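Local coordinates for HpcH/HpaI aldolase/citrate lyase family protein (Burkholderia cenocepacia, PDB 4MF4) that belongs to the HpcH/HpaI aldolase/citrate lyase family and folds as a TIM barrel, with a closed parallel sheet ringed by helices, at residues Glu25-Ser33 against Leu43-Asp54. Numbering follows the deposited sequence.
Sequences EPLYGLWLS and LAHAGYDWLCID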
# COMPACT_ATOMS: atom_id res chain seq x y z
N GLU A 25 33.72 -2.52 23.39
CA GLU A 25 32.63 -3.40 23.77
C GLU A 25 31.86 -3.97 22.55
O GLU A 25 31.81 -3.32 21.52
CB GLU A 25 31.65 -2.66 24.72
CG GLU A 25 30.56 -1.78 24.06
CD GLU A 25 31.05 -0.42 23.53
OE1 GLU A 25 32.24 -0.29 23.14
OE2 GLU A 25 30.25 0.55 23.49
N PRO A 26 31.20 -5.13 22.71
CA PRO A 26 30.34 -5.69 21.67
C PRO A 26 29.06 -4.88 21.47
O PRO A 26 28.51 -4.32 22.43
CB PRO A 26 29.97 -7.07 22.22
CG PRO A 26 30.85 -7.29 23.41
CD PRO A 26 31.11 -5.93 23.94
N LEU A 27 28.57 -4.88 20.23
CA LEU A 27 27.32 -4.23 19.89
C LEU A 27 26.41 -5.23 19.19
O LEU A 27 26.73 -5.71 18.10
CB LEU A 27 27.61 -3.02 19.01
CG LEU A 27 28.57 -1.98 19.59
CD1 LEU A 27 29.05 -1.01 18.54
CD2 LEU A 27 27.84 -1.21 20.69
N TYR A 28 25.30 -5.57 19.83
CA TYR A 28 24.45 -6.68 19.39
C TYR A 28 23.27 -6.19 18.55
O TYR A 28 22.57 -5.22 18.90
CB TYR A 28 23.97 -7.48 20.60
CG TYR A 28 25.09 -8.10 21.39
CD1 TYR A 28 25.77 -9.20 20.91
CD2 TYR A 28 25.46 -7.58 22.63
CE1 TYR A 28 26.83 -9.77 21.62
CE2 TYR A 28 26.51 -8.15 23.38
CZ TYR A 28 27.19 -9.24 22.85
OH TYR A 28 28.25 -9.82 23.52
N GLY A 29 23.03 -6.89 17.45
CA GLY A 29 22.06 -6.45 16.45
C GLY A 29 21.11 -7.57 16.13
O GLY A 29 21.36 -8.74 16.46
N LEU A 30 20.02 -7.22 15.48
CA LEU A 30 19.09 -8.22 14.99
C LEU A 30 18.81 -7.84 13.52
O LEU A 30 18.69 -6.65 13.24
CB LEU A 30 17.83 -8.09 15.84
CG LEU A 30 16.76 -9.16 15.78
CD1 LEU A 30 17.29 -10.54 16.27
CD2 LEU A 30 15.57 -8.69 16.64
N TRP A 31 18.75 -8.83 12.62
CA TRP A 31 18.40 -8.65 11.23
C TRP A 31 16.88 -8.57 11.09
O TRP A 31 16.15 -9.42 11.66
CB TRP A 31 18.87 -9.86 10.41
CG TRP A 31 19.38 -9.52 9.09
CD1 TRP A 31 18.79 -9.78 7.89
CD2 TRP A 31 20.62 -8.87 8.81
NE1 TRP A 31 19.60 -9.30 6.88
CE2 TRP A 31 20.72 -8.73 7.43
CE3 TRP A 31 21.65 -8.36 9.61
CZ2 TRP A 31 21.81 -8.15 6.81
CZ3 TRP A 31 22.73 -7.76 9.00
CH2 TRP A 31 22.81 -7.65 7.62
N LEU A 32 16.41 -7.57 10.35
CA LEU A 32 14.99 -7.42 10.10
C LEU A 32 14.69 -7.75 8.64
O LEU A 32 14.94 -6.93 7.76
CB LEU A 32 14.49 -6.01 10.43
CG LEU A 32 14.80 -5.45 11.81
CD1 LEU A 32 14.22 -4.04 11.91
CD2 LEU A 32 14.26 -6.34 12.92
N SER A 33 14.16 -8.95 8.42
CA SER A 33 13.77 -9.51 7.11
C SER A 33 12.25 -9.48 6.83
O SER A 33 11.84 -9.57 5.66
CB SER A 33 14.18 -10.98 7.03
OG SER A 33 15.57 -11.13 7.28
N LEU A 43 10.30 -4.95 17.97
CA LEU A 43 11.71 -5.28 18.21
C LEU A 43 12.58 -4.13 18.72
O LEU A 43 13.60 -4.35 19.38
CB LEU A 43 12.31 -6.00 16.98
CG LEU A 43 11.70 -7.36 16.74
CD1 LEU A 43 12.13 -7.94 15.39
CD2 LEU A 43 12.07 -8.34 17.87
N ALA A 44 12.18 -2.90 18.44
CA ALA A 44 12.77 -1.72 19.06
C ALA A 44 12.69 -1.71 20.59
O ALA A 44 13.43 -0.94 21.24
CB ALA A 44 12.20 -0.45 18.46
N HIS A 45 11.88 -2.62 21.17
CA HIS A 45 11.74 -2.80 22.61
C HIS A 45 12.53 -4.02 23.11
O HIS A 45 12.44 -4.40 24.26
CB HIS A 45 10.26 -2.99 23.00
CG HIS A 45 9.42 -1.77 22.82
ND1 HIS A 45 9.10 -0.93 23.86
CD2 HIS A 45 8.87 -1.23 21.71
CE1 HIS A 45 8.33 0.05 23.41
NE2 HIS A 45 8.19 -0.10 22.11
N ALA A 46 13.32 -4.64 22.25
CA ALA A 46 13.96 -5.90 22.58
C ALA A 46 15.36 -5.75 23.21
O ALA A 46 15.96 -6.74 23.61
CB ALA A 46 14.03 -6.79 21.35
N GLY A 47 15.86 -4.51 23.29
CA GLY A 47 17.14 -4.22 23.94
C GLY A 47 18.41 -4.27 23.09
O GLY A 47 19.52 -4.13 23.61
N TYR A 48 18.28 -4.48 21.79
CA TYR A 48 19.47 -4.62 20.92
C TYR A 48 20.14 -3.25 20.73
O TYR A 48 19.47 -2.19 20.75
CB TYR A 48 19.09 -5.23 19.57
CG TYR A 48 18.89 -6.71 19.68
CD1 TYR A 48 17.71 -7.23 20.16
CD2 TYR A 48 19.88 -7.59 19.27
CE1 TYR A 48 17.56 -8.62 20.32
CE2 TYR A 48 19.73 -8.96 19.40
CZ TYR A 48 18.57 -9.47 19.92
OH TYR A 48 18.42 -10.82 19.98
N ASP A 49 21.45 -3.26 20.53
CA ASP A 49 22.18 -2.01 20.20
C ASP A 49 21.85 -1.50 18.78
O ASP A 49 21.83 -0.28 18.54
CB ASP A 49 23.66 -2.24 20.38
CG ASP A 49 23.98 -2.74 21.78
OD1 ASP A 49 23.58 -2.02 22.73
OD2 ASP A 49 24.55 -3.87 21.95
N TRP A 50 21.63 -2.42 17.84
CA TRP A 50 21.28 -2.01 16.47
C TRP A 50 20.29 -2.97 15.84
O TRP A 50 20.19 -4.11 16.27
CB TRP A 50 22.54 -1.84 15.60
CG TRP A 50 23.41 -3.04 15.54
CD1 TRP A 50 24.28 -3.50 16.50
CD2 TRP A 50 23.50 -3.97 14.45
NE1 TRP A 50 24.90 -4.65 16.08
CE2 TRP A 50 24.43 -4.97 14.83
CE3 TRP A 50 22.88 -4.06 13.21
CZ2 TRP A 50 24.76 -6.03 14.00
CZ3 TRP A 50 23.24 -5.11 12.37
CH2 TRP A 50 24.16 -6.10 12.80
N LEU A 51 19.55 -2.49 14.85
CA LEU A 51 18.62 -3.31 14.09
C LEU A 51 18.84 -3.06 12.60
O LEU A 51 18.98 -1.92 12.19
CB LEU A 51 17.17 -2.95 14.42
CG LEU A 51 16.70 -3.10 15.87
CD1 LEU A 51 15.31 -2.51 16.07
CD2 LEU A 51 16.64 -4.56 16.24
N CYS A 52 18.92 -4.12 11.80
CA CYS A 52 19.26 -3.95 10.36
C CYS A 52 18.05 -4.14 9.44
O CYS A 52 17.44 -5.20 9.44
CB CYS A 52 20.36 -4.91 9.92
SG CYS A 52 20.93 -4.55 8.25
N ILE A 53 17.70 -3.09 8.72
CA ILE A 53 16.65 -3.18 7.69
C ILE A 53 17.34 -3.61 6.41
O ILE A 53 18.09 -2.85 5.82
CB ILE A 53 15.92 -1.84 7.52
CG1 ILE A 53 15.24 -1.42 8.82
CG2 ILE A 53 14.87 -1.90 6.40
CD1 ILE A 53 15.01 0.07 8.87
N ASP A 54 17.08 -4.84 5.97
CA ASP A 54 17.80 -5.38 4.80
C ASP A 54 17.07 -5.04 3.47
O ASP A 54 15.94 -5.39 3.34
CB ASP A 54 17.88 -6.86 4.94
CG ASP A 54 18.73 -7.52 3.87
OD1 ASP A 54 19.49 -6.82 3.17
OD2 ASP A 54 18.72 -8.76 3.84
O HOH W 1 25.61 -4.21 24.25
O HOH W 2 17.19 -10.71 4.97
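Trp50 has its CG between the backbone N and the carbonyl carbon (chi1 56°), which folds the indole back over Gly29 of the adjacent strand. Gly29 CA sits 3.3 Å from the centroid of the five-membered ring; the indole occupies the place of a side chain, so glycine suits the site. Trp50 NE1 donates a hydrogen bond to Leu27 O at 2.9 Å. Just before strand 50-54, the short carboxylate of Asp49 can reach the neighbouring strand: OD2 accepts Tyr28 N at 2.8 Å through its anti lone pair, almost straight (172°). Parallel pairing follows, Leu30 bonding Trp50 O and Cys52 N, and Leu32 N bonding Cys52 O. Cys52 SG, anti to its backbone N (chi1 -172°), lies over the six-membered ring of Trp31, a sulfur-aromatic contact. Trp31 NE1 donates to Asp54 OD2; Arg84 and Glu56 N hold OD1. On the face carrying Leu30, Leu32, Leu51 and Ile53, opposite Trp31 and Cys52, branched apolar Leu30 and Leu32 pack against Leu43 and Leu51, suiting a buried strand-helix layer; Leu30 CB covers the Tyr48 ring, whose OH bonds Thr260 O of a second subunit. Strand 27-32, helix 37-43 and strand 50-54 form the barrel's first right-handed beta-alpha-beta unit, flanked by strand 246-251 and helix 62-73.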